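PDB 2WZ8: cellulosome protein dockerin type I from Clostridium thermocellum, which probably binds carbohydrate through a family 35 carbohydrate-binding module, a calcium-containing beta domain of a cellulosomal protein. Local coordinates for residues M64-E72 with F102-T113; Y87-E97 with L120-N131. All blocks are in the same frame, centred on the assembly; numbering follows the deposited sequence. Where two conformers were deposited one is given.

In the fold
Both contacts lie in one beta-sandwich, their centres about 20 Å apart on opposite sides of the centre of the chain. Contact 1 centres on the four-stranded sheet, joining the edge strand 112-120 and the loop before it to strand 60-69, though its Phe102 comes from the edge of the other sheet; contact 2 pairs strands 86-92 and 123-130 inside that five-stranded sheet. Along the chain the segments alternate, 64-72, 87-97, 102-113, 120-131, so the polypeptide passes back and forth between the layers. The two contacts meet in the hydrophobic interior, where Met64 packs on Ile90, Ile127 and Phe129, and Phe102 packs on Cys88, closing the sheets on each other.

Contact 1: residues M64-E72 with F102-T113; sequences MVVQFANAE and FFNTRGWNTYRT
Strand 64-69 runs antiparallel to the start of strand 112-120, Phe68 and Arg112 exchanging two backbone hydrogen bonds (Phe68 N to Arg112 O 2.9 Å), before residues 70-72 leave the sheet to meet Phe102, the end of strand 98-102, and loop 103-110. The Phe68 ring lies between two other aromatics. CD1 of Phe102 stands over the centre of its face, an edge-to-face pair with planes at 66°, while Phe68 CZ points into the middle of the Phe103 face, 3.6 Å from Phe103 CZ. A chi1 of 71° places Phe68 CG between its backbone N and carbonyl carbon, with the ring turned toward the loop. A large flat side chain suits this place because Phe68 uses both a face and an edge.

Beyond the strand, polar side chains replace sheet pairing. Thr105 OG1 accepts the Asn70 N-H almost straight (3.0 Å, 172°), and Asn70 O takes the N-H of Thr105 at 2.7 Å. With CG anti to the backbone N, Asn70 sends ND2 to Phe103 O, 3.1 Å away and well above that carbonyl plane, while OD1 receives Glu72 N in an Asx turn. Asn104 makes a second Asx turn through OD1 to Arg106 N; its ND2 bonds weakly to Glu72 O and also reaches Val84 O. The small Ala71 lets Trp108 lie flat: Ala71 CB sits over the five-membered ring, 3.5 Å from its centroid, and a water joins Trp108 NE1 to Ala71 O.

Antiparallel pairing at the edge of a sheet of the carbohydrate-binding module's beta-sandwich thus gives way to a loop with two Asx turns, and asparagine and threonine tie residues 70-72 to 103-106 where strand pairing ends.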
loop_
_atom_site.group_PDB
_atom_site.type_symbol
_atom_site.label_atom_id
_atom_site.label_comp_id
_atom_site.label_asym_id
_atom_site.label_seq_id
_atom_site.Cartn_x
_atom_site.Cartn_y
_atom_site.Cartn_z
ATOM N N MET A 64 6.630 -0.785 8.568
ATOM C CA MET A 64 6.318 -0.996 7.153
ATOM C C MET A 64 6.560 0.320 6.424
ATOM O O MET A 64 5.911 1.351 6.679
ATOM C CB MET A 64 4.869 -1.422 6.954
ATOM C CG MET A 64 4.509 -1.562 5.479
ATOM S SD MET A 64 2.841 -2.205 5.183
ATOM C CE MET A 64 1.778 -0.945 5.894
ATOM N N VAL A 65 7.549 0.287 5.558
ATOM C CA VAL A 65 7.901 1.444 4.757
ATOM C C VAL A 65 7.140 1.325 3.429
ATOM O O VAL A 65 7.354 0.382 2.658
ATOM C CB VAL A 65 9.421 1.492 4.439
ATOM C CG1 VAL A 65 9.750 2.804 3.672
ATOM C CG2 VAL A 65 10.265 1.371 5.703
ATOM N N VAL A 66 6.250 2.261 3.194
ATOM C CA VAL A 66 5.396 2.261 2.009
ATOM C C VAL A 66 5.924 3.292 1.036
ATOM O O VAL A 66 6.062 4.473 1.370
ATOM C CB VAL A 66 3.928 2.588 2.378
ATOM C CG1 VAL A 66 3.009 2.567 1.137
ATOM C CG2 VAL A 66 3.371 1.625 3.452
ATOM N N GLN A 67 6.210 2.835 -0.173
ATOM C CA GLN A 67 6.607 3.731 -1.273
ATOM C C GLN A 67 5.402 3.961 -2.168
ATOM O O GLN A 67 4.783 3.026 -2.623
ATOM C CB GLN A 67 7.796 3.194 -2.061
ATOM C CG GLN A 67 8.291 4.175 -3.124
ATOM C CD GLN A 67 9.690 3.920 -3.586
ATOM O OE1 GLN A 67 9.935 3.599 -4.773
ATOM N NE2 GLN A 67 10.625 4.062 -2.677
ATOM N N PHE A 68 5.091 5.226 -2.381
ATOM C CA PHE A 68 3.792 5.624 -2.947
ATOM C C PHE A 68 3.893 6.926 -3.734
ATOM O O PHE A 68 4.850 7.697 -3.552
ATOM C CB PHE A 68 2.748 5.756 -1.814
ATOM C CG PHE A 68 2.973 6.955 -0.931
ATOM C CD1 PHE A 68 2.342 8.158 -1.199
ATOM C CD2 PHE A 68 3.892 6.894 0.108
ATOM C CE1 PHE A 68 2.587 9.278 -0.453
ATOM C CE2 PHE A 68 4.169 8.028 0.847
ATOM C CZ PHE A 68 3.504 9.216 0.576
ATOM N N ALA A 69 2.859 7.178 -4.549
ATOM C CA ALA A 69 2.674 8.467 -5.220
ATOM C C ALA A 69 1.285 8.993 -4.918
ATOM O O ALA A 69 0.339 8.240 -4.846
ATOM C CB ALA A 69 2.936 8.369 -6.713
ATOM N N ASN A 70 1.195 10.306 -4.765
ATOM C CA ASN A 70 -0.077 10.982 -4.521
ATOM C C ASN A 70 0.006 12.427 -4.982
ATOM O O ASN A 70 0.645 13.227 -4.321
ATOM C CB ASN A 70 -0.460 10.968 -3.029
ATOM C CG ASN A 70 -1.612 11.936 -2.723
ATOM O OD1 ASN A 70 -2.410 12.246 -3.618
ATOM N ND2 ASN A 70 -1.679 12.428 -1.494
ATOM N N ALA A 71 -0.660 12.761 -6.098
ATOM C CA ALA A 71 -0.669 14.141 -6.624
ATOM C C ALA A 71 -2.058 14.732 -6.690
ATOM O O ALA A 71 -2.314 15.629 -7.491
ATOM C CB ALA A 71 0.030 14.225 -7.997
ATOM N N GLU A 72 -2.942 14.241 -5.837
ATOM C CA GLU A 72 -4.317 14.746 -5.793
ATOM C C GLU A 72 -4.370 16.215 -5.390
ATOM O O GLU A 72 -3.693 16.662 -4.465
ATOM C CB GLU A 72 -5.185 13.918 -4.851
ATOM C CG GLU A 72 -6.663 14.285 -4.964
ATOM C CD GLU A 72 -7.575 13.381 -4.242
ATOM O OE1 GLU A 72 -7.344 12.163 -4.199
ATOM O OE2 GLU A 72 -8.615 13.911 -3.752
ATOM N N PHE A 102 -1.705 9.858 3.789
ATOM C CA PHE A 102 -0.483 9.934 2.977
ATOM C C PHE A 102 -0.330 11.308 2.361
ATOM O O PHE A 102 -1.239 11.818 1.675
ATOM C CB PHE A 102 -0.540 8.892 1.861
ATOM C CG PHE A 102 -0.290 7.497 2.325
ATOM C CD1 PHE A 102 0.981 6.977 2.296
ATOM C CD2 PHE A 102 -1.331 6.689 2.771
ATOM C CE1 PHE A 102 1.235 5.674 2.744
ATOM C CE2 PHE A 102 -1.084 5.382 3.155
ATOM C CZ PHE A 102 0.199 4.883 3.144
ATOM N N PHE A 103 0.837 11.895 2.603
ATOM C CA PHE A 103 1.194 13.221 2.095
ATOM C C PHE A 103 1.233 13.253 0.563
ATOM O O PHE A 103 1.151 12.251 -0.139
ATOM C CB PHE A 103 2.505 13.753 2.718
ATOM C CG PHE A 103 3.741 12.911 2.432
ATOM C CD1 PHE A 103 4.366 12.958 1.191
ATOM C CD2 PHE A 103 4.303 12.096 3.411
ATOM C CE1 PHE A 103 5.504 12.225 0.967
ATOM C CE2 PHE A 103 5.433 11.346 3.139
ATOM C CZ PHE A 103 6.031 11.411 1.938
ATOM N N ASN A 104 1.280 14.465 0.050
ATOM C CA ASN A 104 1.267 14.679 -1.372
ATOM C C ASN A 104 2.697 14.680 -1.922
ATOM O O ASN A 104 3.575 15.413 -1.447
ATOM C CB ASN A 104 0.533 15.990 -1.674
ATOM C CG ASN A 104 -0.044 16.049 -3.063
ATOM O OD1 ASN A 104 0.674 16.328 -4.016
ATOM N ND2 ASN A 104 -1.356 15.808 -3.194
ATOM N N THR A 105 2.922 13.878 -2.956
ATOM C CA THR A 105 4.215 13.809 -3.640
ATOM C C THR A 105 4.318 14.767 -4.846
ATOM O O THR A 105 5.363 14.855 -5.493
ATOM C CB THR A 105 4.528 12.393 -4.128
ATOM O OG1 THR A 105 3.608 12.044 -5.172
ATOM C CG2 THR A 105 4.478 11.397 -2.997
ATOM N N ARG A 106 3.199 15.408 -5.150
ATOM C CA ARG A 106 3.086 16.494 -6.156
ATOM C C ARG A 106 3.241 16.075 -7.629
ATOM O O ARG A 106 3.144 16.892 -8.542
ATOM C CB ARG A 106 4.061 17.638 -5.854
ATOM C CG ARG A 106 3.781 18.388 -4.587
ATOM C CD ARG A 106 4.793 19.558 -4.350
ATOM N NE ARG A 106 4.358 20.355 -3.220
ATOM C CZ ARG A 106 3.484 21.348 -3.294
ATOM N NH1 ARG A 106 2.932 21.651 -4.458
ATOM N NH2 ARG A 106 3.132 22.007 -2.193
ATOM N N GLY A 107 3.430 14.798 -7.836
ATOM C CA GLY A 107 3.492 14.181 -9.134
ATOM C C GLY A 107 3.149 12.732 -9.100
ATOM O O GLY A 107 3.576 12.014 -8.206
ATOM N N TRP A 108 2.422 12.273 -10.101
ATOM C CA TRP A 108 2.025 10.848 -10.141
ATOM C C TRP A 108 3.171 9.899 -10.439
ATOM O O TRP A 108 3.061 8.697 -10.192
ATOM C CB TRP A 108 0.825 10.611 -11.082
ATOM C CG TRP A 108 -0.380 11.288 -10.613
ATOM C CD1 TRP A 108 -0.961 12.406 -11.142
ATOM C CD2 TRP A 108 -1.172 10.933 -9.476
ATOM N NE1 TRP A 108 -2.026 12.783 -10.386
ATOM C CE2 TRP A 108 -2.177 11.898 -9.348
ATOM C CE3 TRP A 108 -1.089 9.916 -8.520
ATOM C CZ2 TRP A 108 -3.165 11.835 -8.356
ATOM C CZ3 TRP A 108 -2.039 9.879 -7.517
ATOM C CH2 TRP A 108 -3.060 10.833 -7.439
ATOM N N ASN A 109 4.288 10.451 -10.905
ATOM C CA ASN A 109 5.497 9.681 -11.138
ATOM C C ASN A 109 6.592 9.987 -10.117
ATOM O O ASN A 109 7.735 9.636 -10.297
ATOM C CB ASN A 109 6.029 9.909 -12.549
ATOM C CG ASN A 109 6.445 11.344 -12.791
ATOM O OD1 ASN A 109 6.180 12.236 -11.978
ATOM N ND2 ASN A 109 7.094 11.578 -13.921
ATOM N N THR A 110 6.204 10.623 -9.033
ATOM C CA THR A 110 7.133 10.983 -7.959
ATOM C C THR A 110 6.762 10.139 -6.743
ATOM O O THR A 110 5.690 10.322 -6.126
ATOM C CB THR A 110 7.029 12.470 -7.582
ATOM O OG1 THR A 110 7.262 13.267 -8.754
ATOM C CG2 THR A 110 8.015 12.842 -6.483
ATOM N N TYR A 111 7.667 9.226 -6.426
ATOM C CA TYR A 111 7.472 8.218 -5.387
ATOM C C TYR A 111 8.307 8.532 -4.156
ATOM O O TYR A 111 9.511 8.745 -4.255
ATOM C CB TYR A 111 7.811 6.806 -5.902
ATOM C CG TYR A 111 6.913 6.387 -7.033
ATOM C CD1 TYR A 111 5.703 5.744 -6.793
ATOM C CD2 TYR A 111 7.262 6.621 -8.347
ATOM C CE1 TYR A 111 4.861 5.374 -7.817
ATOM C CE2 TYR A 111 6.406 6.267 -9.389
ATOM C CZ TYR A 111 5.213 5.618 -9.120
ATOM O OH TYR A 111 4.370 5.270 -10.167
ATOM N N ARG A 112 7.614 8.639 -3.036
ATOM C CA ARG A 112 8.254 8.898 -1.747
ATOM C C ARG A 112 7.838 7.808 -0.774
ATOM O O ARG A 112 7.081 6.899 -1.121
ATOM C CB ARG A 112 7.875 10.286 -1.176
ATOM C CG ARG A 112 8.405 11.482 -1.983
ATOM C CD ARG A 112 9.828 11.959 -1.547
ATOM N NE ARG A 112 10.857 11.160 -2.173
ATOM C CZ ARG A 112 11.205 11.281 -3.455
ATOM N NH1 ARG A 112 10.603 12.197 -4.226
ATOM N NH2 ARG A 112 12.159 10.502 -3.948
ATOM N N THR A 113 8.358 7.880 0.443
ATOM C CA THR A 113 8.062 6.852 1.465
ATOM C C THR A 113 7.479 7.457 2.729
ATOM O O THR A 113 7.732 8.614 3.123
ATOM C CB THR A 113 9.283 6.018 1.837
ATOM O OG1 THR A 113 10.287 6.859 2.396
ATOM C CG2 THR A 113 9.845 5.298 0.601
HETATM O O HOH W 1 -3.857 15.221 -9.665
HETATM O O HOH W 2 -0.277 17.605 -6.432
#

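Contact 2: residues Y87-E97 with L120-N131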
loop_
_atom_site.group_PDB
_atom_site.type_symbol
_atom_site.label_atom_id
_atom_site.label_comp_id
_atom_site.label_asym_id
_atom_site.label_seq_id
_atom_site.Cartn_x
_atom_site.Cartn_y
_atom_site.Cartn_z
ATOM N N TYR A 87 -6.163 9.269 1.905
ATOM C CA TYR A 87 -6.371 8.316 3.007
ATOM C C TYR A 87 -6.315 6.896 2.497
ATOM O O TYR A 87 -6.807 6.579 1.442
ATOM C CB TYR A 87 -7.732 8.586 3.648
ATOM C CG TYR A 87 -8.076 7.724 4.852
ATOM C CD1 TYR A 87 -7.648 8.072 6.121
ATOM C CD2 TYR A 87 -8.822 6.579 4.714
ATOM C CE1 TYR A 87 -7.970 7.332 7.209
ATOM C CE2 TYR A 87 -9.145 5.794 5.834
ATOM C CZ TYR A 87 -8.704 6.182 7.068
ATOM O OH TYR A 87 -9.031 5.430 8.178
ATOM N N CYS A 88 -5.736 6.039 3.304
ATOM C CA CYS A 88 -5.807 4.609 3.101
ATOM C C CYS A 88 -6.081 3.841 4.372
ATOM O O CYS A 88 -5.525 4.163 5.404
ATOM C CB CYS A 88 -4.514 4.099 2.456
ATOM S SG CYS A 88 -4.585 2.466 1.726
ATOM N N SER A 89 -6.912 2.809 4.252
ATOM C CA SER A 89 -7.138 1.833 5.314
ATOM C C SER A 89 -6.145 0.701 5.116
ATOM O O SER A 89 -5.954 0.200 4.010
ATOM C CB SER A 89 -8.573 1.238 5.212
ATOM O OG SER A 89 -9.566 2.236 5.405
ATOM N N ILE A 90 -5.547 0.260 6.212
ATOM C CA ILE A 90 -4.595 -0.879 6.188
ATOM C C ILE A 90 -5.083 -1.931 7.168
ATOM O O ILE A 90 -5.231 -1.648 8.365
ATOM C CB ILE A 90 -3.176 -0.368 6.564
ATOM C CG1 ILE A 90 -2.778 0.763 5.558
ATOM C CG2 ILE A 90 -2.188 -1.527 6.673
ATOM C CD1 ILE A 90 -1.547 1.547 5.888
ATOM N N SER A 91 -5.315 -3.139 6.663
ATOM C CA SER A 91 -5.743 -4.284 7.462
ATOM C C SER A 91 -4.733 -5.368 7.394
ATOM O O SER A 91 -4.398 -5.843 6.347
ATOM C CB SER A 91 -7.085 -4.788 6.922
ATOM O OG SER A 91 -7.477 -6.030 7.486
ATOM N N VAL A 92 -4.250 -5.764 8.564
ATOM C CA VAL A 92 -3.267 -6.836 8.703
ATOM C C VAL A 92 -3.954 -8.124 9.123
ATOM O O VAL A 92 -4.668 -8.134 10.114
ATOM C CB VAL A 92 -2.181 -6.435 9.710
ATOM C CG1 VAL A 92 -1.178 -7.550 9.878
ATOM C CG2 VAL A 92 -1.474 -5.138 9.308
ATOM N N ASN A 93 -3.784 -9.176 8.343
ATOM C CA ASN A 93 -4.359 -10.492 8.645
ATOM C C ASN A 93 -5.874 -10.418 8.882
ATOM O O ASN A 93 -6.458 -11.057 9.777
ATOM C CB ASN A 93 -3.641 -11.117 9.857
ATOM C CG ASN A 93 -2.179 -11.398 9.604
ATOM O OD1 ASN A 93 -1.311 -11.091 10.462
ATOM N ND2 ASN A 93 -1.885 -11.963 8.465
ATOM N N GLY A 94 -6.514 -9.598 8.069
ATOM C CA GLY A 94 -7.952 -9.407 8.156
ATOM C C GLY A 94 -8.424 -8.615 9.341
ATOM O O GLY A 94 -9.620 -8.594 9.659
ATOM N N GLY A 95 -7.474 -8.034 10.052
ATOM C CA GLY A 95 -7.725 -7.279 11.257
ATOM C C GLY A 95 -8.347 -5.924 11.023
ATOM O O GLY A 95 -8.670 -5.538 9.894
ATOM N N PRO A 96 -8.630 -5.215 12.110
ATOM C CA PRO A 96 -9.305 -3.943 12.013
ATOM C C PRO A 96 -8.468 -2.917 11.286
ATOM O O PRO A 96 -7.248 -2.957 11.366
ATOM C CB PRO A 96 -9.522 -3.552 13.481
ATOM C CG PRO A 96 -8.507 -4.248 14.212
ATOM C CD PRO A 96 -8.167 -5.502 13.492
ATOM N N GLU A 97 -9.102 -2.061 10.497
ATOM C CA GLU A 97 -8.319 -1.065 9.708
ATOM C C GLU A 97 -7.645 -0.056 10.580
ATOM O O GLU A 97 -8.164 0.468 11.555
ATOM C CB GLU A 97 -9.151 -0.299 8.642
ATOM C CG GLU A 97 -10.249 0.547 9.236
ATOM C CD GLU A 97 -10.693 1.961 8.583
ATOM O OE1 GLU A 97 -9.957 2.770 7.921
ATOM O OE2 GLU A 97 -11.882 2.290 8.838
ATOM N N LEU A 120 2.665 -8.046 13.300
ATOM C CA LEU A 120 2.705 -9.253 12.505
ATOM C C LEU A 120 2.913 -10.482 13.357
ATOM O O LEU A 120 3.543 -10.440 14.404
ATOM C CB LEU A 120 3.832 -9.159 11.478
ATOM C CG LEU A 120 3.740 -7.977 10.497
ATOM C CD1 LEU A 120 4.993 -7.925 9.600
ATOM C CD2 LEU A 120 2.446 -7.976 9.693
ATOM N N ASN A 121 2.350 -11.577 12.879
ATOM C CA ASN A 121 2.589 -12.915 13.457
ATOM C C ASN A 121 3.858 -13.543 12.873
ATOM O O ASN A 121 4.256 -13.216 11.764
ATOM C CB ASN A 121 1.423 -13.852 13.174
ATOM C CG ASN A 121 0.112 -13.343 13.714
ATOM O OD1 ASN A 121 0.040 -12.850 14.826
ATOM N ND2 ASN A 121 -0.940 -13.420 12.886
ATOM N N ALA A 122 4.488 -14.462 13.605
ATOM C CA ALA A 122 5.523 -15.291 12.993
ATOM C C ALA A 122 4.929 -16.046 11.806
ATOM O O ALA A 122 3.829 -16.578 11.900
ATOM C CB ALA A 122 6.107 -16.274 14.017
ATOM N N GLY A 123 5.683 -16.114 10.713
ATOM C CA GLY A 123 5.239 -16.768 9.494
ATOM C C GLY A 123 4.676 -15.776 8.497
ATOM O O GLY A 123 5.078 -14.600 8.431
ATOM N N ASN A 124 3.780 -16.296 7.668
ATOM C CA ASN A 124 3.170 -15.503 6.591
ATOM C C ASN A 124 2.035 -14.651 7.117
ATOM O O ASN A 124 1.223 -15.073 7.933
ATOM C CB ASN A 124 2.649 -16.411 5.449
ATOM C CG ASN A 124 3.744 -17.005 4.607
ATOM O OD1 ASN A 124 3.715 -18.226 4.320
ATOM N ND2 ASN A 124 4.712 -16.205 4.211
ATOM N N ASN A 125 1.971 -13.440 6.603
ATOM C CA ASN A 125 0.933 -12.463 6.952
ATOM C C ASN A 125 0.339 -11.850 5.689
ATOM O O ASN A 125 0.994 -11.809 4.646
ATOM C CB ASN A 125 1.551 -11.316 7.771
ATOM C CG ASN A 125 2.099 -11.773 9.114
ATOM O OD1 ASN A 125 1.407 -11.712 10.118
ATOM N ND2 ASN A 125 3.335 -12.218 9.129
ATOM N N THR A 126 -0.871 -11.327 5.816
ATOM C CA THR A 126 -1.466 -10.520 4.731
ATOM C C THR A 126 -1.540 -9.080 5.176
ATOM O O THR A 126 -1.751 -8.754 6.350
ATOM C CB THR A 126 -2.845 -11.034 4.331
ATOM O OG1 THR A 126 -3.761 -10.825 5.417
ATOM C CG2 THR A 126 -2.779 -12.492 3.938
ATOM N N ILE A 127 -1.382 -8.194 4.200
ATOM C CA ILE A 127 -1.581 -6.772 4.414
ATOM C C ILE A 127 -2.397 -6.200 3.266
ATOM O O ILE A 127 -1.956 -6.245 2.137
ATOM C CB ILE A 127 -0.239 -5.976 4.579
ATOM C CG1 ILE A 127 0.699 -6.632 5.622
ATOM C CG2 ILE A 127 -0.539 -4.529 4.910
ATOM C CD1 ILE A 127 2.103 -5.993 5.752
ATOM N N ARG A 128 -3.589 -5.705 3.579
ATOM C CA ARG A 128 -4.525 -5.123 2.580
ATOM C C ARG A 128 -4.641 -3.636 2.734
ATOM O O ARG A 128 -4.851 -3.095 3.815
ATOM C CB ARG A 128 -5.910 -5.770 2.741
ATOM C CG ARG A 128 -6.889 -5.332 1.651
ATOM C CD ARG A 128 -8.277 -5.970 1.742
ATOM N NE ARG A 128 -8.241 -7.408 1.536
ATOM C CZ ARG A 128 -9.297 -8.158 1.283
ATOM N NH1 ARG A 128 -10.500 -7.587 1.210
ATOM N NH2 ARG A 128 -9.155 -9.447 1.105
ATOM N N PHE A 129 -4.588 -2.989 1.580
ATOM C CA PHE A 129 -4.728 -1.553 1.393
ATOM C C PHE A 129 -6.035 -1.326 0.623
ATOM O O PHE A 129 -6.303 -1.938 -0.417
ATOM C CB PHE A 129 -3.561 -1.033 0.537
ATOM C CG PHE A 129 -2.219 -1.033 1.239
ATOM C CD1 PHE A 129 -1.653 0.161 1.669
ATOM C CD2 PHE A 129 -1.502 -2.176 1.375
ATOM C CE1 PHE A 129 -0.389 0.166 2.270
ATOM C CE2 PHE A 129 -0.277 -2.196 2.029
ATOM C CZ PHE A 129 0.292 -1.008 2.439
ATOM N N TYR A 130 -6.879 -0.475 1.185
ATOM C CA TYR A 130 -8.146 -0.124 0.535
ATOM C C TYR A 130 -8.672 1.215 1.004
ATOM O O TYR A 130 -8.197 1.762 1.989
ATOM C CB TYR A 130 -9.195 -1.217 0.835
ATOM C CG TYR A 130 -9.648 -1.357 2.285
ATOM C CD1 TYR A 130 -10.804 -0.734 2.707
ATOM C CD2 TYR A 130 -8.930 -2.099 3.222
ATOM C CE1 TYR A 130 -11.234 -0.866 3.996
ATOM C CE2 TYR A 130 -9.360 -2.216 4.533
ATOM C CZ TYR A 130 -10.501 -1.594 4.912
ATOM O OH TYR A 130 -10.970 -1.728 6.222
ATOM N N ASN A 131 -9.656 1.741 0.297
ATOM C CA ASN A 131 -10.396 2.888 0.796
ATOM C C ASN A 131 -11.851 2.685 0.415
ATOM O O ASN A 131 -12.184 2.625 -0.762
ATOM C CB ASN A 131 -9.805 4.194 0.221
ATOM C CG ASN A 131 -10.460 5.432 0.783
ATOM O OD1 ASN A 131 -11.654 5.428 1.079
ATOM N ND2 ASN A 131 -9.708 6.534 0.848
HETATM O O HOH W 3 -5.219 -8.452 5.635
HETATM O O HOH W 4 -10.514 -4.314 8.092
#
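Strands 87-92 and 123-130 pair antiparallel, their axes 4.7 Å apart, with Ser89-Tyr130 and Ser91-Arg128 as hydrogen-bonded pairs; the Arg128 N to Ser91 O bond is nearly straight at 177°. The tightly packed face carries Ile90, Val92, Ile127 and Phe129. Ile90 and Phe129 lie side by side, Ile90 CD1 being 4.0 Å from Phe129 CE1, and Cys88 SG meets the edge of the same ring, 3.7 Å from Phe129 CD1. Val92 CG1 touches Leu120 CD2 at 3.7 Å. Branched and aromatic residues suit this side, which faces Met64 and Ile116 of the other sheet.

The other face is more polar and more open to solvent. Tyr130, its CG between backbone N and carbonyl carbon (chi1 66°), folds its ring across the neighbouring strand, where Ser89 CB lies over the ring centre, 3.5 Å from the centroid; a serine is small enough to fit beneath. Ser89 OG and Tyr87 OH donate to Glu97 OE1 from opposite faces of the carboxylate, a double grip on one oxygen that should restrain the group and probably favours the charged form. Toward the turn, water 3 bridges Ser91 O, Gly94 N and Thr126 OG1. Arg128 NE hydrogen-bonds to Gln50 OE1, and its guanidinium makes a cation-pi interaction with Tyr48.

The type I' turn Val92-Gly95, in which Asn93 and Gly94 readily adopt the positive phi required, leads strand 86-92 back into strand 98-102. An inward apolar face with an outward polar one is characteristic of a beta-sandwich sheet, here the five-stranded layer of the carbohydrate-binding module.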